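Local coordinates for protein Xaa-Pro dipeptidase (Pyrococcus horikoshii, PDB 1WY2) that probably splits dipeptides that carry a C-terminal proline, working as a homodimeric metallopeptidase of the M24B family with two metal ions per subunit, at residues V210-A215 with D223-I228. Numbering follows the deposited sequence.
With ZN (zinc ion), chain D; ZN (zinc ion), chain E.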
loop_
_atom_site.group_PDB
_atom_site.type_symbol
_atom_site.label_atom_id
_atom_site.label_comp_id
_atom_site.label_asym_id
_atom_site.label_seq_id
_atom_site.Cartn_x
_atom_site.Cartn_y
_atom_site.Cartn_z
ATOM N N VAL A 210 -13.854 -11.031 -15.578
ATOM C CA VAL A 210 -13.817 -11.208 -14.133
ATOM C C VAL A 210 -13.723 -9.816 -13.516
ATOM O O VAL A 210 -12.869 -9.016 -13.903
ATOM C CB VAL A 210 -12.592 -12.055 -13.702
ATOM C CG1 VAL A 210 -12.537 -12.170 -12.177
ATOM C CG2 VAL A 210 -12.673 -13.440 -14.327
ATOM N N ILE A 211 -14.619 -9.536 -12.574
ATOM C CA ILE A 211 -14.677 -8.246 -11.888
ATOM C C ILE A 211 -14.444 -8.490 -10.399
ATOM O O ILE A 211 -15.316 -9.012 -9.708
ATOM C CB ILE A 211 -16.068 -7.598 -12.077
ATOM C CG1 ILE A 211 -16.400 -7.512 -13.572
ATOM C CG2 ILE A 211 -16.093 -6.207 -11.446
ATOM C CD1 ILE A 211 -17.876 -7.287 -13.860
ATOM N N ASP A 212 -13.263 -8.118 -9.914
ATOM C CA ASP A 212 -12.900 -8.306 -8.508
ATOM C C ASP A 212 -12.551 -6.925 -7.956
ATOM O O ASP A 212 -11.599 -6.286 -8.406
ATOM C CB ASP A 212 -11.689 -9.247 -8.410
ATOM C CG ASP A 212 -11.438 -9.760 -6.999
ATOM O OD1 ASP A 212 -11.894 -9.132 -6.019
ATOM O OD2 ASP A 212 -10.755 -10.800 -6.873
ATOM N N LEU A 213 -13.328 -6.462 -6.986
ATOM C CA LEU A 213 -13.105 -5.144 -6.415
ATOM C C LEU A 213 -13.547 -5.100 -4.964
ATOM O O LEU A 213 -14.128 -6.056 -4.443
ATOM C CB LEU A 213 -13.870 -4.092 -7.240
ATOM C CG LEU A 213 -15.390 -4.262 -7.383
ATOM C CD1 LEU A 213 -16.091 -3.720 -6.146
ATOM C CD2 LEU A 213 -15.884 -3.520 -8.624
ATOM N N GLY A 214 -13.267 -3.984 -4.306
ATOM C CA GLY A 214 -13.659 -3.850 -2.918
ATOM C C GLY A 214 -13.537 -2.409 -2.479
ATOM O O GLY A 214 -12.837 -1.619 -3.106
ATOM N N ALA A 215 -14.220 -2.061 -1.399
ATOM C CA ALA A 215 -14.162 -0.701 -0.899
ATOM C C ALA A 215 -13.600 -0.650 0.511
ATOM O O ALA A 215 -13.871 -1.531 1.328
ATOM C CB ALA A 215 -15.558 -0.082 -0.918
ATOM N N ASP A 223 -14.870 -7.212 -0.206
ATOM C CA ASP A 223 -14.220 -7.920 -1.304
ATOM C C ASP A 223 -15.274 -8.731 -2.042
ATOM O O ASP A 223 -16.007 -9.506 -1.427
ATOM C CB ASP A 223 -13.146 -8.839 -0.708
ATOM C CG ASP A 223 -12.155 -9.344 -1.730
ATOM O OD1 ASP A 223 -12.338 -9.104 -2.942
ATOM O OD2 ASP A 223 -11.182 -9.993 -1.294
ATOM N N ILE A 224 -15.355 -8.552 -3.356
ATOM C CA ILE A 224 -16.344 -9.271 -4.149
ATOM C C ILE A 224 -15.847 -9.528 -5.572
ATOM O O ILE A 224 -15.106 -8.725 -6.128
ATOM C CB ILE A 224 -17.671 -8.460 -4.214
ATOM C CG1 ILE A 224 -18.755 -9.257 -4.939
ATOM C CG2 ILE A 224 -17.442 -7.135 -4.936
ATOM C CD1 ILE A 224 -20.101 -8.530 -5.024
ATOM N N THR A 225 -16.235 -10.667 -6.140
ATOM C CA THR A 225 -15.871 -11.001 -7.514
ATOM C C THR A 225 -17.071 -11.603 -8.224
ATOM O O THR A 225 -17.727 -12.506 -7.705
ATOM C CB THR A 225 -14.737 -12.059 -7.628
ATOM O OG1 THR A 225 -13.550 -11.594 -6.978
ATOM C CG2 THR A 225 -14.408 -12.312 -9.103
ATOM N N ARG A 226 -17.365 -11.090 -9.409
ATOM C CA ARG A 226 -18.444 -11.636 -10.222
ATOM C C ARG A 226 -17.865 -11.787 -11.619
ATOM O O ARG A 226 -17.034 -10.988 -12.043
ATOM C CB ARG A 226 -19.652 -10.695 -10.264
ATOM C CG ARG A 226 -20.433 -10.623 -8.959
ATOM C CD ARG A 226 -21.147 -11.937 -8.649
ATOM N NE ARG A 226 -21.871 -11.857 -7.382
ATOM C CZ ARG A 226 -21.319 -12.068 -6.191
ATOM N NH1 ARG A 226 -20.030 -12.387 -6.092
ATOM N NH2 ARG A 226 -22.049 -11.928 -5.094
ATOM N N THR A 227 -18.286 -12.825 -12.326
ATOM C CA THR A 227 -17.801 -13.040 -13.679
ATOM C C THR A 227 -19.005 -13.005 -14.603
ATOM O O THR A 227 -20.052 -13.566 -14.284
ATOM C CB THR A 227 -17.092 -14.405 -13.818
ATOM O OG1 THR A 227 -15.929 -14.428 -12.980
ATOM C CG2 THR A 227 -16.667 -14.649 -15.267
ATOM N N ILE A 228 -18.857 -12.322 -15.732
ATOM C CA ILE A 228 -19.928 -12.225 -16.718
ATOM C C ILE A 228 -19.346 -12.546 -18.091
ATOM O O ILE A 228 -18.149 -12.792 -18.229
ATOM C CB ILE A 228 -20.543 -10.795 -16.773
ATOM C CG1 ILE A 228 -19.479 -9.781 -17.199
ATOM C CG2 ILE A 228 -21.118 -10.414 -15.411
ATOM C CD1 ILE A 228 -20.012 -8.374 -17.391
HETATM ZN ZN ZN D . -11.581 -10.270 -4.394
HETATM ZN ZN ZN E . -10.617 -11.950 -1.905
#
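D212 and D223 meet at a zinc ion: D212 OD1 and D223 OD1 each bind it at 2.0 Å, which explains why these two acceptors lie only 3.1 Å apart. Their carboxylates are nearly coplanar, 25° between planes, and D223 bridges, its OD2 holding the second zinc at 2.1 Å. E330 also binds both ions, while H287 and E316 are further ligands of the second. Strands 210-213 and 224-228 run antiparallel, their axes 167° apart, joined by four hydrogen bonds; in the I211–R226 pair, I211 N lies 2.9 Å from R226 O. This is the metal-bearing β-hairpin of the M24 "pita-bread" fold, which contributes two of the five protein ligands; cobalt is the assigned cofactor. Packing is tight on the face carrying V210, D212, T225 and T227. V210 CG1 touches T225 CG2 at 3.6 Å, the threonine methyl lying anti to its own backbone N. T225 OG1 lies anti to the carbonyl carbon (chi1 -59°), which places it beside D212, but it bonds to E330 OE1, whereas D212 OD2 has its salt bridge with R328. In place of T225, a valine would probably leave E330 OE1 without this hydrogen-bond partner, and the metal-binding carboxylate less firmly oriented. On the other face the cross-strand contacts are looser: L213 CD1 and I224 CG2 lie side by side at 3.9 Å over helix 130-153, and I211 CD1 approaches I228 CD1 only to 4.3 Å. There the guanidinium of R226 leads away from 210-215, forming a salt bridge with D331.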